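Local atomic coordinates of putative metal-sulfur cluster biosynthesis proteins YuaD (Bacillus subtilis, PDB entry 1ORU), a protein that is of unknown function but carries a MOSC domain and may bind molybdenum and pyridoxal phosphate. Residues K30-Y35 / P170-T175; L15-T20 / P39-F44. All coordinates share one frame; numbering follows the deposited sequence.

Overall arrangement
From the N terminus, strand 5-17 delivers the first segment of contact 2 at its C-terminal end; the chain then returns through strand 26-28 to strand 30-33, the first half of contact 1. Contact 2 closes early, when the loop 39-44 comes back on 15-20 with 18 residues between. Contact 1, with 134 residues between its segments, closes only when strand 171-174 pairs with 30-33. The segments alternate along the chain, so the two closures cross. Their centres lie about 12 Å apart, and Leu15 CD1 packs 3.4 Å from Val173 O. Together they tie the two-stranded sheet of 30-33 and 171-174 and the loop before strand 47-49 to the large mixed sheet.

Contact 1 (K30-Y35 / P170-T175); sequences KLDFDY and PGAVYT
Lys30 sets its aliphatic chain alongside the ring of Tyr174, both side chains pointing the same way, with Lys30 CG 4.0 Å from Tyr174 CE1. With CG anti to the backbone N (chi1 161°) and the rest of the chain extended, its CE reaches the methyl of Ala172, while NZ makes a long salt bridge to Asp32 of its own strand. Leu31 pairs with Val173 through two reciprocal backbone bonds, Leu31 N to Val173 O at 3.0 Å and Val173 N to Leu31 O at 2.9 Å; on the face they share with Phe33, Leu31 CB meets Val173 CG2. Asp32, on the other face, brings OD1 near Ala172 CB. Phe33 repeats the two-bond pattern with Gly171, Phe33 N lying 2.9 Å from Gly171 O, and strands 30-33 and 171-174 form an antiparallel two-stranded sheet. The side chains of Phe33 and Val173 cross at about a right angle: Val173 CG2 sits over one ring face, offset toward the rim, in a CH-pi contact 4.0 Å from the Phe33 centroid, while Val173 CG1 touches Phe33 CE2. Asp34 lays OD1 against Pro170 CG and accepts a bond from Tyr35 N above its carboxylate plane. Tyr35 receives Pro170 CG over one ring face, 3.7 Å from its centroid, and also packs on Thr47 of the second subunit. Leu31, Phe33 and Val173 share the face turned inward, where Leu31 and Val173 both meet Leu15 of strand 5-17. The chemistry thus divides by face: this buried one is apolar, whereas Lys30 and Asp32 put their charges on the other.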
ATOM      1  N   LYS A  30       8.239  -8.282  23.649  1.00 19.04           N
ATOM      2  CA  LYS A  30       7.386  -8.923  22.653  1.00 19.30           C
ATOM      3  C   LYS A  30       6.244  -8.008  22.229  1.00 18.15           C
ATOM      4  O   LYS A  30       5.824  -7.135  22.988  1.00 18.81           O
ATOM      5  CB  LYS A  30       6.802 -10.218  23.240  1.00 21.33           C
ATOM      6  CG  LYS A  30       5.573 -10.749  22.504  1.00 25.46           C
ATOM      7  CD  LYS A  30       4.755 -11.712  23.356  1.00 24.52           C
ATOM      8  CE  LYS A  30       3.512 -12.174  22.605  1.00 24.11           C
ATOM      9  NZ  LYS A  30       2.664 -13.094  23.409  1.00 26.10           N
ATOM     10  N   LEU A  31       5.746  -8.220  21.014  1.00 17.50           N
ATOM     11  CA  LEU A  31       4.622  -7.453  20.485  1.00 16.16           C
ATOM     12  C   LEU A  31       3.726  -8.399  19.706  1.00 17.37           C
ATOM     13  O   LEU A  31       4.202  -9.363  19.101  1.00 15.23           O
ATOM     14  CB  LEU A  31       5.085  -6.352  19.527  1.00 16.95           C
ATOM     15  CG  LEU A  31       5.822  -5.118  20.048  1.00 17.27           C
ATOM     16  CD1 LEU A  31       6.166  -4.207  18.874  1.00 16.92           C
ATOM     17  CD2 LEU A  31       4.945  -4.382  21.053  1.00 17.62           C
ATOM     18  N   ASP A  32       2.426  -8.131  19.734  1.00 16.31           N
ATOM     19  CA  ASP A  32       1.490  -8.934  18.972  1.00 17.09           C
ATOM     20  C   ASP A  32       1.080  -8.106  17.766  1.00 16.19           C
ATOM     21  O   ASP A  32       0.692  -6.944  17.909  1.00 16.29           O
ATOM     22  CB  ASP A  32       0.249  -9.275  19.799  1.00 18.66           C
ATOM     23  CG  ASP A  32       0.529 -10.294  20.875  1.00 22.18           C
ATOM     24  OD1 ASP A  32       1.112 -11.353  20.552  1.00 22.85           O
ATOM     25  OD2 ASP A  32       0.160 -10.041  22.041  1.00 24.94           O
ATOM     26  N   PHE A  33       1.205  -8.686  16.579  1.00 15.37           N
ATOM     27  CA  PHE A  33       0.790  -8.010  15.358  1.00 14.99           C
ATOM     28  C   PHE A  33      -0.525  -8.666  14.964  1.00 15.66           C
ATOM     29  O   PHE A  33      -0.629  -9.893  14.932  1.00 15.11           O
ATOM     30  CB  PHE A  33       1.789  -8.217  14.212  1.00 13.97           C
ATOM     31  CG  PHE A  33       3.048  -7.398  14.319  1.00 14.72           C
ATOM     32  CD1 PHE A  33       3.163  -6.364  15.243  1.00 13.71           C
ATOM     33  CD2 PHE A  33       4.117  -7.651  13.460  1.00 14.03           C
ATOM     34  CE1 PHE A  33       4.326  -5.587  15.309  1.00 15.39           C
ATOM     35  CE2 PHE A  33       5.282  -6.881  13.515  1.00 13.70           C
ATOM     36  CZ  PHE A  33       5.385  -5.849  14.442  1.00 14.18           C
ATOM     37  N   ASP A  34      -1.528  -7.850  14.679  1.00 16.95           N
ATOM     38  CA  ASP A  34      -2.828  -8.366  14.267  1.00 18.24           C
ATOM     39  C   ASP A  34      -3.329  -7.391  13.209  1.00 16.82           C
ATOM     40  O   ASP A  34      -2.755  -6.317  13.031  1.00 14.79           O
ATOM     41  CB  ASP A  34      -3.791  -8.398  15.459  1.00 21.96           C
ATOM     42  CG  ASP A  34      -5.018  -9.264  15.204  1.00 26.98           C
ATOM     43  OD1 ASP A  34      -5.213  -9.728  14.061  1.00 26.83           O
ATOM     44  OD2 ASP A  34      -5.794  -9.481  16.159  1.00 29.98           O
ATOM     45  N   TYR A  35      -4.384  -7.755  12.490  1.00 15.57           N
ATOM     46  CA  TYR A  35      -4.906  -6.843  11.487  1.00 16.92           C
ATOM     47  C   TYR A  35      -5.238  -5.535  12.207  1.00 16.53           C
ATOM     48  O   TYR A  35      -5.946  -5.536  13.210  1.00 19.33           O
ATOM     49  CB  TYR A  35      -6.148  -7.444  10.829  1.00 16.47           C
ATOM     50  CG  TYR A  35      -5.841  -8.722  10.081  1.00 17.49           C
ATOM     51  CD1 TYR A  35      -4.910  -8.732   9.045  1.00 15.34           C
ATOM     52  CD2 TYR A  35      -6.467  -9.923  10.417  1.00 16.96           C
ATOM     53  CE1 TYR A  35      -4.606  -9.911   8.360  1.00 16.47           C
ATOM     54  CE2 TYR A  35      -6.175 -11.102   9.738  1.00 17.46           C
ATOM     55  CZ  TYR A  35      -5.244 -11.089   8.709  1.00 15.85           C
ATOM     56  OH  TYR A  35      -4.957 -12.250   8.021  1.00 14.98           O
ATOM     57  N   PRO A 170      -1.096 -11.846  10.901  1.00 14.12           N
ATOM     58  CA  PRO A 170      -0.941 -11.772  12.357  1.00 14.44           C
ATOM     59  C   PRO A 170       0.111 -12.728  12.911  1.00 14.28           C
ATOM     60  O   PRO A 170       0.435 -13.743  12.291  1.00 13.30           O
ATOM     61  CB  PRO A 170      -2.346 -12.102  12.872  1.00 14.34           C
ATOM     62  CG  PRO A 170      -3.241 -11.707  11.723  1.00 15.16           C
ATOM     63  CD  PRO A 170      -2.469 -12.248  10.552  1.00 15.57           C
ATOM     64  N   GLY A 171       0.634 -12.390  14.086  1.00 13.26           N
ATOM     65  CA  GLY A 171       1.636 -13.224  14.722  1.00 13.56           C
ATOM     66  C   GLY A 171       2.432 -12.449  15.752  1.00 12.90           C
ATOM     67  O   GLY A 171       2.417 -11.217  15.760  1.00 14.55           O
ATOM     68  N   ALA A 172       3.125 -13.164  16.630  1.00 13.01           N
ATOM     69  CA  ALA A 172       3.929 -12.519  17.665  1.00 13.18           C
ATOM     70  C   ALA A 172       5.341 -12.252  17.159  1.00 12.38           C
ATOM     71  O   ALA A 172       5.876 -13.015  16.355  1.00 12.84           O
ATOM     72  CB  ALA A 172       3.994 -13.402  18.902  1.00 13.90           C
ATOM     73  N   VAL A 173       5.935 -11.160  17.634  1.00 12.77           N
ATOM     74  CA  VAL A 173       7.300 -10.810  17.258  1.00 11.45           C
ATOM     75  C   VAL A 173       8.075 -10.616  18.558  1.00 11.35           C
ATOM     76  O   VAL A 173       7.520 -10.135  19.553  1.00 11.42           O
ATOM     77  CB  VAL A 173       7.342  -9.540  16.365  1.00 12.16           C
ATOM     78  CG1 VAL A 173       6.653  -9.837  15.033  1.00 12.05           C
ATOM     79  CG2 VAL A 173       6.644  -8.367  17.052  1.00 12.17           C
ATOM     80  N   TYR A 174       9.348 -11.007  18.544  1.00 11.20           N
ATOM     81  CA  TYR A 174      10.194 -10.953  19.734  1.00 12.52           C
ATOM     82  C   TYR A 174      11.501 -10.205  19.510  1.00 11.64           C
ATOM     83  O   TYR A 174      12.034 -10.186  18.405  1.00 13.79           O
ATOM     84  CB  TYR A 174      10.506 -12.384  20.179  1.00 10.94           C
ATOM     85  CG  TYR A 174       9.275 -13.266  20.292  1.00 15.89           C
ATOM     86  CD1 TYR A 174       8.552 -13.341  21.483  1.00 15.46           C
ATOM     87  CD2 TYR A 174       8.826 -14.010  19.200  1.00 14.84           C
ATOM     88  CE1 TYR A 174       7.409 -14.144  21.586  1.00 17.07           C
ATOM     89  CE2 TYR A 174       7.687 -14.814  19.288  1.00 16.33           C
ATOM     90  CZ  TYR A 174       6.982 -14.877  20.485  1.00 18.17           C
ATOM     91  OH  TYR A 174       5.850 -15.671  20.577  1.00 15.65           O
ATOM     92  N   THR A 175      12.024  -9.603  20.572  1.00 14.92           N
ATOM     93  CA  THR A 175      13.284  -8.862  20.493  1.00 14.44           C
ATOM     94  C   THR A 175      14.401  -9.740  19.914  1.00 15.12           C
ATOM     95  O   THR A 175      14.582 -10.882  20.336  1.00 14.25           O
ATOM     96  CB  THR A 175      13.724  -8.377  21.892  1.00 18.57           C
ATOM     97  OG1 THR A 175      12.676  -7.595  22.478  1.00 22.08           O
ATOM     98  CG2 THR A 175      14.986  -7.532  21.793  1.00 19.47           C
TER

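Contact 2 (L15-T20 / P39-F44); sequences LYIADT and PGDLHF. With SO4 (sulfate ion), chain C.
Asp41 OD1 accepts the backbone N-H of Ala18 at 2.8 Å, with an N-H...O angle of 166°, and the donor arrives nearly along the C-O axis of the carboxylate. The other oxygen, Asp41 OD2, takes the N-H of His43 at 2.8 Å from well above the carboxylate plane, so bonds to both oxygens limit rotation of the buried group. Asp41 CG is anti to the backbone N (chi1 -180°), which carries OD1 across to the opposing segment. A second link runs from Leu42 N to Ala18 O; it is short but weak, with an angle of only 125°. Water 1 adds a bridge, donating to Asp19 O and to Gly40 O. The OD2 bond from the N-H two residues on defines an Asx turn, superposed on a type I beta turn from Asp41 to Phe44 that the Phe44 N to Asp41 O bond closes. The turn lies in the loop between strands 30-33 and 47-49 and meets the chain where strand 5-17 of the large mixed sheet ends, at Ile17. The Ile17 and Asp41 side chains run alongside each other with opposed directions, Ile17 CG1 lying 3.5 Å from Asp41 OD1. Ala18 CB points at the turn and packs 3.5 Å from Leu42 CB. Farther out, Leu42 CD1 rests 3.7 Å from Thr20 O. Beyond the pairing with 15-20, His43 presents the edge of its imidazole to a sulfate ion, probably from the crystallisation liquor: His43 NE2 makes a weak bond of 3.3 Å to sulfate O1, and Lys48 also binds that ion.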
ATOM      1  N   LEU A  15      11.675  -3.634  19.795  1.00 13.00           N
ATOM      2  CA  LEU A  15      10.231  -3.566  19.583  1.00 14.13           C
ATOM      3  C   LEU A  15       9.712  -2.550  20.597  1.00 15.42           C
ATOM      4  O   LEU A  15      10.194  -2.506  21.736  1.00 17.07           O
ATOM      5  CB  LEU A  15       9.591  -4.932  19.832  1.00 14.36           C
ATOM      6  CG  LEU A  15      10.123  -6.092  18.989  1.00 13.87           C
ATOM      7  CD1 LEU A  15       9.414  -7.375  19.410  1.00 15.22           C
ATOM      8  CD2 LEU A  15       9.906  -5.813  17.495  1.00 12.82           C
ATOM      9  N   TYR A  16       8.736  -1.737  20.198  1.00 13.40           N
ATOM     10  CA  TYR A  16       8.212  -0.701  21.088  1.00 14.05           C
ATOM     11  C   TYR A  16       6.721  -0.460  20.879  1.00 15.63           C
ATOM     12  O   TYR A  16       6.193  -0.661  19.784  1.00 15.05           O
ATOM     13  CB  TYR A  16       8.945   0.619  20.833  1.00 13.92           C
ATOM     14  CG  TYR A  16      10.433   0.489  20.603  1.00 13.00           C
ATOM     15  CD1 TYR A  16      11.344   0.745  21.625  1.00 13.89           C
ATOM     16  CD2 TYR A  16      10.929   0.132  19.349  1.00 14.00           C
ATOM     17  CE1 TYR A  16      12.717   0.651  21.398  1.00 15.67           C
ATOM     18  CE2 TYR A  16      12.294   0.034  19.113  1.00 14.44           C
ATOM     19  CZ  TYR A  16      13.183   0.295  20.136  1.00 17.36           C
ATOM     20  OH  TYR A  16      14.535   0.205  19.896  1.00 17.90           O
ATOM     21  N   ILE A  17       6.047   0.003  21.926  1.00 15.26           N
ATOM     22  CA  ILE A  17       4.623   0.275  21.830  1.00 16.42           C
ATOM     23  C   ILE A  17       4.281   1.646  22.402  1.00 17.77           C
ATOM     24  O   ILE A  17       4.945   2.128  23.323  1.00 17.48           O
ATOM     25  CB  ILE A  17       3.799  -0.785  22.591  1.00 17.13           C
ATOM     26  CG1 ILE A  17       2.313  -0.629  22.263  1.00 18.55           C
ATOM     27  CG2 ILE A  17       4.018  -0.633  24.093  1.00 19.27           C
ATOM     28  CD1 ILE A  17       1.431  -1.694  22.888  1.00 20.44           C
ATOM     29  N   ALA A  18       3.253   2.273  21.837  1.00 18.86           N
ATOM     30  CA  ALA A  18       2.773   3.571  22.306  1.00 19.56           C
ATOM     31  C   ALA A  18       1.482   3.219  23.036  1.00 20.85           C
ATOM     32  O   ALA A  18       0.414   3.177  22.428  1.00 20.53           O
ATOM     33  CB  ALA A  18       2.485   4.490  21.120  1.00 20.88           C
ATOM     34  N   ASP A  19       1.586   2.945  24.335  1.00 20.96           N
ATOM     35  CA  ASP A  19       0.423   2.545  25.122  1.00 23.14           C
ATOM     36  C   ASP A  19      -0.394   3.686  25.718  1.00 21.47           C
ATOM     37  O   ASP A  19      -1.396   3.450  26.396  1.00 22.69           O
ATOM     38  CB  ASP A  19       0.851   1.569  26.228  1.00 25.71           C
ATOM     39  CG  ASP A  19       1.831   2.184  27.207  1.00 28.80           C
ATOM     40  OD1 ASP A  19       2.871   2.722  26.768  1.00 29.59           O
ATOM     41  OD2 ASP A  19       1.562   2.121  28.424  1.00 32.71           O
ATOM     42  N   THR A  20       0.033   4.918  25.469  1.00 21.44           N
ATOM     43  CA  THR A  20      -0.691   6.089  25.954  1.00 21.72           C
ATOM     44  C   THR A  20      -0.902   7.032  24.777  1.00 23.77           C
ATOM     45  O   THR A  20      -0.693   6.649  23.621  1.00 22.47           O
ATOM     46  CB  THR A  20       0.093   6.834  27.057  1.00 21.03           C
ATOM     47  OG1 THR A  20       1.275   7.432  26.502  1.00 18.79           O
ATOM     48  CG2 THR A  20       0.493   5.871  28.152  1.00 21.05           C
ATOM     49  N   PRO A  39      -2.288  -4.446  19.066  1.00 20.66           N
ATOM     50  CA  PRO A  39      -3.378  -4.195  20.014  1.00 22.07           C
ATOM     51  C   PRO A  39      -2.887  -3.370  21.205  1.00 23.65           C
ATOM     52  O   PRO A  39      -1.829  -3.650  21.775  1.00 21.74           O
ATOM     53  CB  PRO A  39      -3.809  -5.602  20.416  1.00 24.24           C
ATOM     54  CG  PRO A  39      -3.551  -6.393  19.166  1.00 23.74           C
ATOM     55  CD  PRO A  39      -2.189  -5.881  18.749  1.00 21.77           C
ATOM     56  N   GLY A  40      -3.649  -2.340  21.559  1.00 25.10           N
ATOM     57  CA  GLY A  40      -3.272  -1.498  22.681  1.00 26.20           C
ATOM     58  C   GLY A  40      -2.341  -0.363  22.303  1.00 26.21           C
ATOM     59  O   GLY A  40      -2.054   0.510  23.122  1.00 27.76           O
ATOM     60  N   ASP A  41      -1.867  -0.372  21.061  1.00 23.63           N
ATOM     61  CA  ASP A  41      -0.967   0.669  20.579  1.00 22.74           C
ATOM     62  C   ASP A  41      -1.743   1.896  20.115  1.00 22.62           C
ATOM     63  O   ASP A  41      -2.898   1.786  19.701  1.00 23.69           O
ATOM     64  CB  ASP A  41      -0.137   0.151  19.410  1.00 22.20           C
ATOM     65  CG  ASP A  41       0.814   1.193  18.876  1.00 21.56           C
ATOM     66  OD1 ASP A  41       1.834   1.455  19.542  1.00 22.17           O
ATOM     67  OD2 ASP A  41       0.536   1.764  17.797  1.00 22.02           O
ATOM     68  N   LEU A  42      -1.087   3.052  20.161  1.00 22.31           N
ATOM     69  CA  LEU A  42      -1.684   4.321  19.754  1.00 23.76           C
ATOM     70  C   LEU A  42      -2.178   4.352  18.310  1.00 25.38           C
ATOM     71  O   LEU A  42      -3.133   5.064  17.998  1.00 25.44           O
ATOM     72  CB  LEU A  42      -0.678   5.458  19.953  1.00 23.95           C
ATOM     73  CG  LEU A  42      -1.098   6.870  19.531  1.00 25.11           C
ATOM     74  CD1 LEU A  42      -2.329   7.317  20.326  1.00 24.66           C
ATOM     75  CD2 LEU A  42       0.064   7.826  19.763  1.00 25.32           C
ATOM     76  N   HIS A  43      -1.533   3.596  17.426  1.00 24.27           N
ATOM     77  CA  HIS A  43      -1.941   3.588  16.027  1.00 25.97           C
ATOM     78  C   HIS A  43      -2.663   2.326  15.573  1.00 26.24           C
ATOM     79  O   HIS A  43      -2.730   2.045  14.373  1.00 27.81           O
ATOM     80  CB  HIS A  43      -0.733   3.842  15.128  1.00 28.79           C
ATOM     81  CG  HIS A  43      -0.095   5.175  15.349  1.00 32.87           C
ATOM     82  ND1 HIS A  43       0.995   5.352  16.176  1.00 34.35           N
ATOM     83  CD2 HIS A  43      -0.423   6.407  14.893  1.00 34.41           C
ATOM     84  CE1 HIS A  43       1.310   6.634  16.218  1.00 35.15           C
ATOM     85  NE2 HIS A  43       0.464   7.297  15.449  1.00 35.28           N
ATOM     86  N   PHE A  44      -3.217   1.579  16.524  1.00 24.81           N
ATOM     87  CA  PHE A  44      -3.941   0.349  16.216  1.00 25.76           C
ATOM     88  C   PHE A  44      -5.350   0.639  15.715  1.00 27.13           C
ATOM     89  O   PHE A  44      -6.015   1.548  16.214  1.00 27.16           O
ATOM     90  CB  PHE A  44      -4.038  -0.535  17.460  1.00 25.69           C
ATOM     91  CG  PHE A  44      -4.810  -1.807  17.243  1.00 26.97           C
ATOM     92  CD1 PHE A  44      -4.300  -2.816  16.430  1.00 26.08           C
ATOM     93  CD2 PHE A  44      -6.052  -1.995  17.842  1.00 27.78           C
ATOM     94  CE1 PHE A  44      -5.014  -3.993  16.214  1.00 26.22           C
ATOM     95  CE2 PHE A  44      -6.777  -3.171  17.633  1.00 29.84           C
ATOM     96  CZ  PHE A  44      -6.257  -4.172  16.816  1.00 28.34           C
TER
HETATM   97  S   SO4 C 501      -0.595  10.818  12.463  1.00 55.37           S
HETATM   98  O1  SO4 C 501      -0.366   9.575  13.243  1.00 49.03           O
HETATM   99  O2  SO4 C 501       0.311  10.830  11.293  1.00 48.50           O
HETATM  100  O3  SO4 C 501      -2.004  10.876  12.004  1.00 49.16           O
HETATM  101  O4  SO4 C 501      -0.321  11.991  13.328  1.00 49.76           O
HETATM  102  O   HOH W   1      -2.671   1.164  25.632  1.00 29.93           O